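Long-range contacts in ftsY (Mycoplasma mycoides, PDB 1ZU4), which belongs to the SRP54-type family as the SRP receptor FtsY, its NG domain pairing a helical bundle with a P-loop NTPase fold: residues K9-N17 and K263-G271; L82-W91 and G273-I284. All blocks are in the same frame, centred on the assembly; numbering follows the deposited sequence.

Interaction 1 (K9-N17 and K263-G271)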
ATOM      1  N   LYS A   9      -9.324  -8.222  11.175  1.00 31.67           N
ATOM      2  CA  LYS A   9      -8.102  -8.355  11.985  1.00 31.76           C
ATOM      3  C   LYS A   9      -7.146  -7.196  11.697  1.00 30.10           C
ATOM      4  O   LYS A   9      -6.507  -6.664  12.607  1.00 31.14           O
ATOM      5  CB  LYS A   9      -7.414  -9.708  11.739  1.00 32.66           C
ATOM      6  CG  LYS A   9      -8.160 -10.924  12.358  1.00 36.46           C
ATOM      7  CD  LYS A   9      -8.244 -12.093  11.358  1.00 42.02           C
ATOM      8  CE  LYS A   9      -9.359 -13.123  11.750  1.00 45.67           C
ATOM      9  NZ  LYS A   9      -9.434 -14.322  10.817  1.00 47.34           N
ATOM     10  N   ALA A  10      -7.073  -6.804  10.428  1.00 27.54           N
ATOM     11  CA  ALA A  10      -6.226  -5.701   9.995  1.00 25.45           C
ATOM     12  C   ALA A  10      -6.587  -4.368  10.669  1.00 23.33           C
ATOM     13  O   ALA A  10      -5.723  -3.586  10.971  1.00 22.57           O
ATOM     14  CB  ALA A  10      -6.333  -5.530   8.502  1.00 24.90           C
ATOM     15  N   MET A  11      -7.878  -4.123  10.852  1.00 21.35           N
ATOM     16  CA  MET A  11      -8.363  -2.838  11.289  1.00 21.88           C
ATOM     17  C   MET A  11      -8.749  -2.882  12.741  1.00 22.41           C
ATOM     18  O   MET A  11      -9.288  -1.921  13.252  1.00 23.34           O
ATOM     19  CB  MET A  11      -9.549  -2.404  10.416  1.00 20.16           C
ATOM     20  CG  MET A  11      -9.217  -2.447   8.917  1.00 18.88           C
ATOM     21  SD  MET A  11      -8.004  -1.225   8.387  1.00 18.19           S
ATOM     22  CE  MET A  11      -8.825   0.325   8.880  1.00 18.26           C
ATOM     23  N   LEU A  12      -8.442  -3.987  13.434  1.00 23.58           N
ATOM     24  CA  LEU A  12      -8.868  -4.101  14.828  1.00 24.10           C
ATOM     25  C   LEU A  12      -8.366  -2.974  15.730  1.00 24.09           C
ATOM     26  O   LEU A  12      -9.159  -2.406  16.503  1.00 24.78           O
ATOM     27  CB  LEU A  12      -8.440  -5.460  15.387  1.00 25.73           C
ATOM     28  CG  LEU A  12      -8.958  -5.923  16.727  1.00 27.89           C
ATOM     29  CD1 LEU A  12     -10.500  -5.957  16.730  1.00 32.46           C
ATOM     30  CD2 LEU A  12      -8.374  -7.321  16.942  1.00 33.39           C
ATOM     31  N   LYS A  13      -7.062  -2.674  15.686  1.00 24.18           N
ATOM     32  CA  LYS A  13      -6.495  -1.684  16.591  1.00 24.41           C
ATOM     33  C   LYS A  13      -6.962  -0.276  16.218  1.00 24.00           C
ATOM     34  O   LYS A  13      -7.267   0.505  17.100  1.00 23.06           O
ATOM     35  CB  LYS A  13      -4.960  -1.681  16.580  1.00 25.25           C
ATOM     36  CG  LYS A  13      -4.276  -2.809  17.326  1.00 29.39           C
ATOM     37  CD  LYS A  13      -2.824  -2.441  17.573  1.00 33.80           C
ATOM     38  CE  LYS A  13      -2.093  -3.557  18.295  1.00 37.48           C
ATOM     39  NZ  LYS A  13      -1.681  -4.635  17.364  1.00 40.59           N
ATOM     40  N   SER A  14      -6.984   0.057  14.918  1.00 22.12           N
ATOM     41  CA  SER A  14      -7.378   1.419  14.512  1.00 21.07           C
ATOM     42  C   SER A  14      -8.873   1.658  14.757  1.00 19.93           C
ATOM     43  O   SER A  14      -9.290   2.769  15.119  1.00 19.46           O
ATOM     44  CB  SER A  14      -6.975   1.704  13.042  1.00 21.64           C
ATOM     45  OG  SER A  14      -7.518   0.718  12.197  1.00 22.37           O
ATOM     46  N   ALA A  15      -9.684   0.622  14.558  1.00 18.85           N
ATOM     47  CA  ALA A  15     -11.112   0.713  14.790  1.00 19.27           C
ATOM     48  C   ALA A  15     -11.408   0.903  16.277  1.00 19.53           C
ATOM     49  O   ALA A  15     -12.281   1.671  16.649  1.00 20.37           O
ATOM     50  CB  ALA A  15     -11.808  -0.516  14.266  1.00 19.77           C
ATOM     51  N   PHE A  16     -10.664   0.222  17.130  1.00 20.31           N
ATOM     52  CA  PHE A  16     -10.827   0.397  18.557  1.00 20.77           C
ATOM     53  C   PHE A  16     -10.570   1.847  19.010  1.00 21.20           C
ATOM     54  O   PHE A  16     -11.346   2.402  19.792  1.00 22.46           O
ATOM     55  CB  PHE A  16      -9.895  -0.507  19.357  1.00 21.40           C
ATOM     56  CG  PHE A  16     -10.030  -0.280  20.845  1.00 23.68           C
ATOM     57  CD1 PHE A  16     -11.110  -0.842  21.540  1.00 25.57           C
ATOM     58  CD2 PHE A  16      -9.144   0.559  21.528  1.00 27.01           C
ATOM     59  CE1 PHE A  16     -11.277  -0.580  22.926  1.00 26.28           C
ATOM     60  CE2 PHE A  16      -9.304   0.815  22.909  1.00 28.44           C
ATOM     61  CZ  PHE A  16     -10.363   0.246  23.590  1.00 26.30           C
ATOM     62  N   ASN A  17      -9.446   2.402  18.582  1.00 20.73           N
ATOM     63  CA  ASN A  17      -9.078   3.785  18.858  1.00 21.64           C
ATOM     64  C   ASN A  17     -10.104   4.844  18.346  1.00 21.24           C
ATOM     65  O   ASN A  17     -10.479   5.789  19.066  1.00 20.19           O
ATOM     66  CB  ASN A  17      -7.743   4.007  18.181  1.00 22.57           C
ATOM     67  CG  ASN A  17      -6.962   5.157  18.763  1.00 26.22           C
ATOM     68  OD1 ASN A  17      -6.144   4.982  19.699  1.00 33.03           O
ATOM     69  ND2 ASN A  17      -7.127   6.328  18.162  1.00 27.40           N
ATOM     70  N   LYS A 263       1.444  -3.653   7.427  1.00 19.91           N
ATOM     71  CA  LYS A 263       1.382  -3.572   8.890  1.00 21.42           C
ATOM     72  C   LYS A 263       0.210  -2.824   9.419  1.00 21.78           C
ATOM     73  O   LYS A 263       0.258  -2.319  10.537  1.00 22.68           O
ATOM     74  CB  LYS A 263       2.696  -3.027   9.484  1.00 20.22           C
ATOM     75  CG  LYS A 263       3.807  -4.069   9.372  1.00 24.78           C
ATOM     76  CD  LYS A 263       5.156  -3.579   9.857  1.00 27.79           C
ATOM     77  CE  LYS A 263       6.254  -4.385   9.187  1.00 32.39           C
ATOM     78  NZ  LYS A 263       6.042  -5.891   9.389  1.00 34.93           N
ATOM     79  N   MET A 264      -0.874  -2.783   8.648  1.00 22.96           N
ATOM     80  CA  MET A 264      -2.072  -2.116   9.128  1.00 23.46           C
ATOM     81  C   MET A 264      -2.501  -2.657  10.483  1.00 24.00           C
ATOM     82  O   MET A 264      -2.883  -1.896  11.356  1.00 23.55           O
ATOM     83  CB  MET A 264      -3.214  -2.236   8.121  1.00 24.04           C
ATOM     84  CG  MET A 264      -4.289  -1.141   8.303  1.00 23.60           C
ATOM     85  SD  MET A 264      -3.708   0.590   8.408  1.00 22.21           S
ATOM     86  CE  MET A 264      -4.940   1.290   9.518  1.00 20.42           C
ATOM     87  N   ASP A 265      -2.445  -3.983  10.638  1.00 24.70           N
ATOM     88  CA  ASP A 265      -2.805  -4.681  11.887  1.00 25.42           C
ATOM     89  C   ASP A 265      -2.139  -4.146  13.163  1.00 25.62           C
ATOM     90  O   ASP A 265      -2.696  -4.299  14.271  1.00 27.15           O
ATOM     91  CB  ASP A 265      -2.550  -6.197  11.760  1.00 25.15           C
ATOM     92  CG  ASP A 265      -1.071  -6.543  11.573  1.00 27.88           C
ATOM     93  OD1 ASP A 265      -0.402  -5.892  10.752  1.00 29.96           O
ATOM     94  OD2 ASP A 265      -0.566  -7.496  12.210  1.00 29.46           O
ATOM     95  N   SER A 266      -0.965  -3.537  13.004  1.00 25.38           N
ATOM     96  CA  SER A 266      -0.119  -3.087  14.110  1.00 25.86           C
ATOM     97  C   SER A 266      -0.308  -1.583  14.354  1.00 25.52           C
ATOM     98  O   SER A 266       0.277  -1.005  15.281  1.00 24.74           O
ATOM     99  CB  SER A 266       1.366  -3.367  13.791  1.00 26.28           C
ATOM    100  OG  SER A 266       1.577  -4.676  13.268  1.00 26.23           O
ATOM    101  N   THR A 267      -1.152  -0.975  13.520  1.00 25.62           N
ATOM    102  CA  THR A 267      -1.386   0.460  13.475  1.00 25.24           C
ATOM    103  C   THR A 267      -2.672   0.829  14.243  1.00 24.55           C
ATOM    104  O   THR A 267      -3.745   0.269  13.971  1.00 22.81           O
ATOM    105  CB  THR A 267      -1.518   0.904  11.996  1.00 25.36           C
ATOM    106  OG1 THR A 267      -0.328   0.525  11.291  1.00 27.74           O
ATOM    107  CG2 THR A 267      -1.748   2.361  11.864  1.00 23.65           C
ATOM    108  N   SER A 268      -2.541   1.781  15.168  1.00 24.00           N
ATOM    109  CA  SER A 268      -3.675   2.287  15.953  1.00 24.54           C
ATOM    110  C   SER A 268      -4.342   3.533  15.373  1.00 23.48           C
ATOM    111  O   SER A 268      -5.412   3.888  15.802  1.00 21.97           O
ATOM    112  CB  SER A 268      -3.252   2.544  17.408  1.00 26.23           C
ATOM    113  OG  SER A 268      -3.104   1.310  18.111  1.00 27.73           O
ATOM    114  N   LYS A 269      -3.728   4.174  14.376  1.00 22.96           N
ATOM    115  CA  LYS A 269      -4.305   5.396  13.814  1.00 23.60           C
ATOM    116  C   LYS A 269      -4.759   5.241  12.380  1.00 22.69           C
ATOM    117  O   LYS A 269      -3.946   5.358  11.436  1.00 22.98           O
ATOM    118  CB  LYS A 269      -3.300   6.561  13.907  1.00 24.41           C
ATOM    119  CG  LYS A 269      -2.800   6.815  15.352  1.00 27.86           C
ATOM    120  CD  LYS A 269      -3.949   6.792  16.382  1.00 30.10           C
ATOM    121  CE  LYS A 269      -3.443   7.203  17.762  1.00 32.89           C
ATOM    122  NZ  LYS A 269      -2.640   8.444  17.617  1.00 36.63           N
ATOM    123  N   GLY A 270      -6.063   5.038  12.200  1.00 20.71           N
ATOM    124  CA  GLY A 270      -6.598   4.692  10.879  1.00 19.34           C
ATOM    125  C   GLY A 270      -6.780   5.806   9.866  1.00 18.60           C
ATOM    126  O   GLY A 270      -7.337   5.589   8.798  1.00 19.13           O
ATOM    127  N   GLY A 271      -6.334   7.018  10.177  1.00 18.12           N
ATOM    128  CA  GLY A 271      -6.443   8.081   9.193  1.00 16.32           C
ATOM    129  C   GLY A 271      -5.365   7.978   8.119  1.00 16.27           C
ATOM    130  O   GLY A 271      -5.375   8.727   7.119  1.00 15.14           O
TER
HETATM  131  O   HOH W   1      -5.480  -4.806  14.163  1.00 27.10           O
HETATM  132  O   HOH W   2      -5.582  -1.231  12.654  1.00 23.21           O
HETATM  133  O   HOH W   3      -8.129   5.235  14.143  1.00 20.97           O
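Lys13 sets its CG beside its own backbone N, opposite the carbonyl carbon (chi1 -76°), runs extended across the loop, and folds over only at its last bond (chi4 80°), which brings NZ to Asp265 O at 3.3 Å. The loop 263-271, following strand 258-262, carries the Lys-Met-Asp of what is probably the TKxD motif of the SRP-type branch of P-loop proteins and then a glycine-rich run, which in this family faces the helical N domain. Met11 interrupts the N-terminal helix, and its unbranched, flexible chain doubles back so that SD rests 3.7 Å from Met264 CG. Met264 CE goes on towards Ser14, and the two thioethers cover each other beside helix 301-308. Because a new helix starts at Leu12, the amides of Lys13 and Ser14 lie in its first turn, and each gives its proton to a bridging water. The water on Ser14 N (3.0 Å) also lies 2.7 Å from Thr267 O, so that the two backbones join through solvent. Small residues suit the close approach of Ser14 and Gly270. Ser14 CB stands 3.6 Å from Gly270 N, where the glycine adds no side chain, and Ser14 CA offers its hydrogen to Ser268 O at 3.4 Å with a nearly straight 163° angle at H. Farther along, the amide of Asn17 lies across the aliphatic part of Lys269, ND2 being 3.7 Å from CD. A third water closes this end of the contact: it donates to Ser14 O and accepts from Gly270 N at 2.8 Å.

Interaction 2 (L82-W91 and G273-I284); sequences LYQAYTDNDW and GLAIKELLNIPI
Leu82 meets Leu274 at about a right angle, CD2 to CD1 3.9 Å, and with Ala85, whose methyl packs against Leu274 CD2, it forms the apolar start of the contact. One turn on, Tyr86 holds its ring anti to the backbone N (chi1 -173°), which sends it across helix 273-280. Gly273 O lies at the ring edge, Lys277 CB packs against CD1, and the hydroxyl accepts an almost straight bond from Ile284 N (3.3 Å, 167°); two waters also bond to the hydroxyl and lead on to Ile282 O and Ile284 O. Tyrosine suits this place, since the apolar ring ends in a polar atom at the buried strand start. The carbonyls of Tyr86 and Asp88, where the helix runs out, both receive Lys277 NZ, each at 2.8 Å and from above the carbonyl plane; the ammonium probably also favours the negative end of the helix. Asn89 ND2 takes a lone pair of the same Tyr86 O, and its OD1 accepts from Trp91 N in an Asx turn. The Trp91 ring has Asn89 CG over one face, while Pro283 CG, 3.9 Å from the centre of the six-membered ring, makes a CH-pi contact over the opposite face. Its NE1 donates to Asn281 OD1 (3.1 Å), and CZ2 touches Lys277 CD. The roughly parallel helices, crossing at 26°, form part of the N–G domain interface of SRP-type proteins.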
ATOM      1  N   LEU A  82     -15.970   9.678   4.911  1.00 16.77           N
ATOM      2  CA  LEU A  82     -14.594   9.151   4.941  1.00 16.36           C
ATOM      3  C   LEU A  82     -14.275   8.535   3.588  1.00 16.27           C
ATOM      4  O   LEU A  82     -13.254   8.852   2.979  1.00 16.94           O
ATOM      5  CB  LEU A  82     -14.427   8.122   6.054  1.00 15.52           C
ATOM      6  CG  LEU A  82     -14.389   8.678   7.493  1.00 15.42           C
ATOM      7  CD1 LEU A  82     -14.637   7.556   8.481  1.00 14.77           C
ATOM      8  CD2 LEU A  82     -13.091   9.470   7.874  1.00 15.73           C
ATOM      9  N   TYR A  83     -15.173   7.664   3.128  1.00 15.43           N
ATOM     10  CA  TYR A  83     -15.075   7.062   1.821  1.00 16.31           C
ATOM     11  C   TYR A  83     -15.017   8.118   0.721  1.00 16.78           C
ATOM     12  O   TYR A  83     -14.175   8.023  -0.208  1.00 17.20           O
ATOM     13  CB  TYR A  83     -16.279   6.124   1.623  1.00 16.79           C
ATOM     14  CG  TYR A  83     -16.451   5.660   0.229  1.00 19.97           C
ATOM     15  CD1 TYR A  83     -15.804   4.495  -0.225  1.00 18.68           C
ATOM     16  CD2 TYR A  83     -17.233   6.387  -0.659  1.00 20.01           C
ATOM     17  CE1 TYR A  83     -15.957   4.073  -1.489  1.00 18.90           C
ATOM     18  CE2 TYR A  83     -17.358   5.993  -1.956  1.00 22.50           C
ATOM     19  CZ  TYR A  83     -16.742   4.813  -2.351  1.00 20.54           C
ATOM     20  OH  TYR A  83     -16.864   4.410  -3.622  1.00 22.00           O
ATOM     21  N   GLN A  84     -15.932   9.097   0.761  1.00 16.46           N
ATOM     22  CA  GLN A  84     -15.940  10.186  -0.272  1.00 17.33           C
ATOM     23  C   GLN A  84     -14.673  11.067  -0.299  1.00 17.41           C
ATOM     24  O   GLN A  84     -14.218  11.526  -1.371  1.00 16.28           O
ATOM     25  CB  GLN A  84     -17.222  11.029  -0.174  1.00 17.23           C
ATOM     26  CG  GLN A  84     -18.442  10.175  -0.507  1.00 20.55           C
ATOM     27  CD  GLN A  84     -19.726  10.970  -0.623  1.00 24.43           C
ATOM     28  OE1 GLN A  84     -19.858  12.067  -0.084  1.00 24.01           O
ATOM     29  NE2 GLN A  84     -20.691  10.390  -1.310  1.00 26.45           N
ATOM     30  N   ALA A  85     -14.081  11.273   0.880  1.00 18.71           N
ATOM     31  CA  ALA A  85     -12.879  12.095   1.006  1.00 18.84           C
ATOM     32  C   ALA A  85     -11.736  11.448   0.225  1.00 19.35           C
ATOM     33  O   ALA A  85     -10.962  12.126  -0.463  1.00 19.57           O
ATOM     34  CB  ALA A  85     -12.506  12.253   2.455  1.00 19.87           C
ATOM     35  N   TYR A  86     -11.647  10.134   0.338  1.00 18.82           N
ATOM     36  CA  TYR A  86     -10.664   9.345  -0.394  1.00 19.02           C
ATOM     37  C   TYR A  86     -11.005   9.274  -1.869  1.00 20.51           C
ATOM     38  O   TYR A  86     -10.126   9.441  -2.713  1.00 19.14           O
ATOM     39  CB  TYR A  86     -10.594   7.931   0.174  1.00 18.00           C
ATOM     40  CG  TYR A  86      -9.488   7.080  -0.398  1.00 19.12           C
ATOM     41  CD1 TYR A  86      -8.249   7.037   0.240  1.00 16.40           C
ATOM     42  CD2 TYR A  86      -9.659   6.358  -1.606  1.00 15.43           C
ATOM     43  CE1 TYR A  86      -7.210   6.277  -0.254  1.00 14.72           C
ATOM     44  CE2 TYR A  86      -8.586   5.578  -2.143  1.00 13.81           C
ATOM     45  CZ  TYR A  86      -7.379   5.543  -1.428  1.00 15.33           C
ATOM     46  OH  TYR A  86      -6.295   4.823  -1.851  1.00 16.37           O
ATOM     47  N   THR A  87     -12.269   9.014  -2.186  1.00 21.80           N
ATOM     48  CA  THR A  87     -12.638   8.785  -3.587  1.00 25.16           C
ATOM     49  C   THR A  87     -12.793  10.093  -4.392  1.00 26.53           C
ATOM     50  O   THR A  87     -13.012  10.031  -5.583  1.00 26.74           O
ATOM     51  CB  THR A  87     -13.941   7.949  -3.709  1.00 24.90           C
ATOM     52  OG1 THR A  87     -14.969   8.600  -2.955  1.00 28.08           O
ATOM     53  CG2 THR A  87     -13.757   6.550  -3.167  1.00 26.16           C
ATOM     54  N   ASP A  88     -12.723  11.258  -3.735  1.00 28.93           N
ATOM     55  CA  ASP A  88     -12.703  12.568  -4.402  1.00 30.65           C
ATOM     56  C   ASP A  88     -11.329  12.789  -5.064  1.00 31.85           C
ATOM     57  O   ASP A  88     -10.363  13.265  -4.444  1.00 32.36           O
ATOM     58  CB  ASP A  88     -13.058  13.698  -3.404  1.00 31.07           C
ATOM     59  CG  ASP A  88     -12.906  15.109  -4.002  1.00 33.04           C
ATOM     60  OD1 ASP A  88     -13.265  15.309  -5.191  1.00 34.54           O
ATOM     61  OD2 ASP A  88     -12.423  16.014  -3.273  1.00 34.22           O
ATOM     62  N   ASN A  89     -11.239  12.396  -6.321  1.00 33.20           N
ATOM     63  CA  ASN A  89      -9.994  12.466  -7.064  1.00 34.59           C
ATOM     64  C   ASN A  89     -10.244  12.353  -8.577  1.00 36.21           C
ATOM     65  O   ASN A  89     -11.333  11.983  -9.031  1.00 36.31           O
ATOM     66  CB  ASN A  89      -9.008  11.372  -6.585  1.00 33.57           C
ATOM     67  CG  ASN A  89      -9.571   9.970  -6.734  1.00 32.54           C
ATOM     68  OD1 ASN A  89      -9.932   9.545  -7.847  1.00 27.06           O
ATOM     69  ND2 ASN A  89      -9.664   9.239  -5.606  1.00 28.94           N
ATOM     70  N   ASP A  90      -9.190  12.648  -9.322  1.00 38.08           N
ATOM     71  CA  ASP A  90      -9.141  12.581 -10.767  1.00 39.38           C
ATOM     72  C   ASP A  90      -8.903  11.162 -11.339  1.00 39.35           C
ATOM     73  O   ASP A  90      -8.754  11.020 -12.556  1.00 39.66           O
ATOM     74  CB  ASP A  90      -7.997  13.504 -11.233  1.00 40.11           C
ATOM     75  CG  ASP A  90      -6.764  13.421 -10.308  1.00 42.80           C
ATOM     76  OD1 ASP A  90      -6.788  14.037  -9.209  1.00 45.89           O
ATOM     77  OD2 ASP A  90      -5.786  12.720 -10.666  1.00 45.11           O
ATOM     78  N   TRP A  91      -8.856  10.118 -10.506  1.00 38.49           N
ATOM     79  CA  TRP A  91      -8.325   8.830 -11.025  1.00 38.00           C
ATOM     80  C   TRP A  91      -9.281   8.052 -11.953  1.00 38.50           C
ATOM     81  O   TRP A  91     -10.214   7.375 -11.484  1.00 38.95           O
ATOM     82  CB  TRP A  91      -7.772   7.907  -9.914  1.00 37.14           C
ATOM     83  CG  TRP A  91      -6.941   8.564  -8.822  1.00 33.86           C
ATOM     84  CD1 TRP A  91      -6.223   9.731  -8.891  1.00 30.98           C
ATOM     85  CD2 TRP A  91      -6.718   8.037  -7.506  1.00 30.31           C
ATOM     86  NE1 TRP A  91      -5.600   9.975  -7.691  1.00 27.10           N
ATOM     87  CE2 TRP A  91      -5.886   8.951  -6.826  1.00 28.34           C
ATOM     88  CE3 TRP A  91      -7.162   6.891  -6.833  1.00 25.64           C
ATOM     89  CZ2 TRP A  91      -5.479   8.747  -5.503  1.00 26.08           C
ATOM     90  CZ3 TRP A  91      -6.782   6.701  -5.525  1.00 24.22           C
ATOM     91  CH2 TRP A  91      -5.937   7.617  -4.873  1.00 22.24           C
ATOM     92  N   GLY A 273      -4.711   6.049   5.638  1.00 13.93           N
ATOM     93  CA  GLY A 273      -5.091   5.835   4.249  1.00 13.52           C
ATOM     94  C   GLY A 273      -5.402   7.157   3.573  1.00 14.82           C
ATOM     95  O   GLY A 273      -5.101   7.338   2.394  1.00 13.29           O
ATOM     96  N   LEU A 274      -6.046   8.056   4.340  1.00 13.09           N
ATOM     97  CA  LEU A 274      -6.444   9.359   3.864  1.00 14.33           C
ATOM     98  C   LEU A 274      -5.276  10.311   3.799  1.00 13.48           C
ATOM     99  O   LEU A 274      -5.237  11.156   2.939  1.00 14.03           O
ATOM    100  CB  LEU A 274      -7.543   9.943   4.747  1.00 14.08           C
ATOM    101  CG  LEU A 274      -8.900   9.234   4.712  1.00 18.25           C
ATOM    102  CD1 LEU A 274      -9.873   9.936   5.685  1.00 20.42           C
ATOM    103  CD2 LEU A 274      -9.399   9.353   3.333  1.00 20.05           C
ATOM    104  N   ALA A 275      -4.368  10.211   4.754  1.00 13.15           N
ATOM    105  CA  ALA A 275      -3.144  10.985   4.737  1.00 13.04           C
ATOM    106  C   ALA A 275      -2.382  10.658   3.448  1.00 13.21           C
ATOM    107  O   ALA A 275      -1.857  11.555   2.815  1.00 12.08           O
ATOM    108  CB  ALA A 275      -2.268  10.679   6.013  1.00 13.15           C
ATOM    109  N   ILE A 276      -2.325   9.369   3.064  1.00 13.48           N
ATOM    110  CA  ILE A 276      -1.636   8.952   1.846  1.00 13.79           C
ATOM    111  C   ILE A 276      -2.288   9.600   0.601  1.00 14.95           C
ATOM    112  O   ILE A 276      -1.626  10.222  -0.230  1.00 13.15           O
ATOM    113  CB  ILE A 276      -1.588   7.378   1.729  1.00 15.16           C
ATOM    114  CG1 ILE A 276      -0.581   6.824   2.768  1.00 13.22           C
ATOM    115  CG2 ILE A 276      -1.214   6.937   0.305  1.00 14.56           C
ATOM    116  CD1 ILE A 276      -0.757   5.350   3.088  1.00 14.04           C
ATOM    117  N   LYS A 277      -3.593   9.417   0.483  1.00 15.68           N
ATOM    118  CA  LYS A 277      -4.373  10.006  -0.598  1.00 15.84           C
ATOM    119  C   LYS A 277      -4.083  11.527  -0.704  1.00 14.93           C
ATOM    120  O   LYS A 277      -3.841  12.017  -1.796  1.00 13.93           O
ATOM    121  CB  LYS A 277      -5.853   9.713  -0.315  1.00 16.30           C
ATOM    122  CG  LYS A 277      -6.857  10.502  -1.110  1.00 16.86           C
ATOM    123  CD  LYS A 277      -6.673  10.175  -2.581  1.00 23.04           C
ATOM    124  CE  LYS A 277      -7.310  11.248  -3.444  1.00 25.60           C
ATOM    125  NZ  LYS A 277      -8.594  11.788  -2.860  1.00 33.26           N
ATOM    126  N   GLU A 278      -4.075  12.244   0.425  1.00 13.32           N
ATOM    127  CA  GLU A 278      -3.845  13.709   0.399  1.00 15.46           C
ATOM    128  C   GLU A 278      -2.406  14.061   0.000  1.00 15.07           C
ATOM    129  O   GLU A 278      -2.198  14.809  -0.952  1.00 15.90           O
ATOM    130  CB  GLU A 278      -4.175  14.359   1.761  1.00 15.70           C
ATOM    131  CG  GLU A 278      -3.929  15.869   1.826  1.00 17.20           C
ATOM    132  CD  GLU A 278      -4.859  16.638   0.932  1.00 21.81           C
ATOM    133  OE1 GLU A 278      -6.016  16.208   0.729  1.00 23.59           O
ATOM    134  OE2 GLU A 278      -4.396  17.659   0.404  1.00 25.07           O
ATOM    135  N   LEU A 279      -1.421  13.529   0.719  1.00 13.30           N
ATOM    136  CA  LEU A 279      -0.060  13.923   0.461  1.00 14.15           C
ATOM    137  C   LEU A 279       0.513  13.401  -0.865  1.00 14.28           C
ATOM    138  O   LEU A 279       1.183  14.159  -1.525  1.00 13.61           O
ATOM    139  CB  LEU A 279       0.900  13.552   1.604  1.00 13.15           C
ATOM    140  CG  LEU A 279       2.162  14.450   1.630  1.00 17.47           C
ATOM    141  CD1 LEU A 279       1.789  15.869   2.116  1.00 20.49           C
ATOM    142  CD2 LEU A 279       3.296  13.876   2.483  1.00 17.02           C
ATOM    143  N   LEU A 280       0.275  12.130  -1.217  1.00 13.29           N
ATOM    144  CA  LEU A 280       0.899  11.476  -2.381  1.00 15.05           C
ATOM    145  C   LEU A 280       0.050  11.510  -3.597  1.00 15.22           C
ATOM    146  O   LEU A 280       0.585  11.597  -4.669  1.00 16.53           O
ATOM    147  CB  LEU A 280       1.280   9.988  -2.106  1.00 14.23           C
ATOM    148  CG  LEU A 280       2.532   9.814  -1.193  1.00 18.20           C
ATOM    149  CD1 LEU A 280       2.167   9.926   0.259  1.00 15.02           C
ATOM    150  CD2 LEU A 280       3.208   8.467  -1.436  1.00 20.43           C
ATOM    151  N   ASN A 281      -1.268  11.451  -3.415  1.00 15.94           N
ATOM    152  CA  ASN A 281      -2.231  11.362  -4.495  1.00 16.43           C
ATOM    153  C   ASN A 281      -1.948  10.170  -5.396  1.00 16.65           C
ATOM    154  O   ASN A 281      -1.993  10.287  -6.649  1.00 14.69           O
ATOM    155  CB  ASN A 281      -2.231  12.653  -5.333  1.00 17.96           C
ATOM    156  CG  ASN A 281      -3.449  12.776  -6.178  1.00 19.28           C
ATOM    157  OD1 ASN A 281      -4.490  12.201  -5.849  1.00 18.84           O
ATOM    158  ND2 ASN A 281      -3.327  13.504  -7.296  1.00 19.89           N
ATOM    159  N   ILE A 282      -1.593   9.050  -4.763  1.00 15.55           N
ATOM    160  CA  ILE A 282      -1.287   7.817  -5.478  1.00 15.93           C
ATOM    161  C   ILE A 282      -2.171   6.738  -4.840  1.00 15.57           C
ATOM    162  O   ILE A 282      -2.276   6.710  -3.628  1.00 14.91           O
ATOM    163  CB  ILE A 282       0.219   7.390  -5.343  1.00 16.11           C
ATOM    164  CG1 ILE A 282       1.168   8.376  -6.026  1.00 14.33           C
ATOM    165  CG2 ILE A 282       0.446   6.011  -5.942  1.00 14.06           C
ATOM    166  CD1 ILE A 282       2.598   8.345  -5.480  1.00 16.09           C
ATOM    167  N   PRO A 283      -2.797   5.856  -5.649  1.00 17.06           N
ATOM    168  CA  PRO A 283      -3.680   4.869  -5.031  1.00 16.26           C
ATOM    169  C   PRO A 283      -2.952   3.828  -4.229  1.00 15.85           C
ATOM    170  O   PRO A 283      -1.893   3.292  -4.647  1.00 15.29           O
ATOM    171  CB  PRO A 283      -4.337   4.185  -6.221  1.00 17.89           C
ATOM    172  CG  PRO A 283      -3.980   4.991  -7.425  1.00 18.49           C
ATOM    173  CD  PRO A 283      -2.722   5.684  -7.118  1.00 16.33           C
ATOM    174  N   ILE A 284      -3.570   3.471  -3.111  1.00 13.66           N
ATOM    175  CA  ILE A 284      -3.162   2.304  -2.387  1.00 13.29           C
ATOM    176  C   ILE A 284      -3.778   1.138  -3.187  1.00 13.50           C
ATOM    177  O   ILE A 284      -4.965   1.191  -3.515  1.00 13.15           O
ATOM    178  CB  ILE A 284      -3.707   2.336  -0.931  1.00 12.00           C
ATOM    179  CG1 ILE A 284      -3.144   3.536  -0.168  1.00 11.93           C
ATOM    180  CG2 ILE A 284      -3.374   1.022  -0.194  1.00 13.11           C
ATOM    181  CD1 ILE A 284      -3.864   3.802   1.122  1.00 13.23           C
TER
HETATM  182  O   HOH W   4      -4.358   7.029  -2.053  1.00 22.29           O
HETATM  183  O   HOH W   5      -7.022   3.206  -3.806  1.00 30.14           O

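Interactions 1 and 2 join the helical N-terminal part to one continuous piece of the P-loop domain: loop 263-271 leads almost directly into 273-284. Their centres are about 18 Å apart, and their segments alternate along the chain; two parts of the helical region far apart in sequence meet successive portions of the same loop–helix unit. Helix 301-308 borders both. Tyr304 touches Met11 and Met264, and its OH bonds to Gly270 O and Gly273 N, spanning the junction between the contacts, while Ile301 and Ile305 meet Tyr86 and Leu82, respectively. The probable Walker A loop, with Gly112, Lys118 and Thr119 and a bound sulfate, belongs to neither contact.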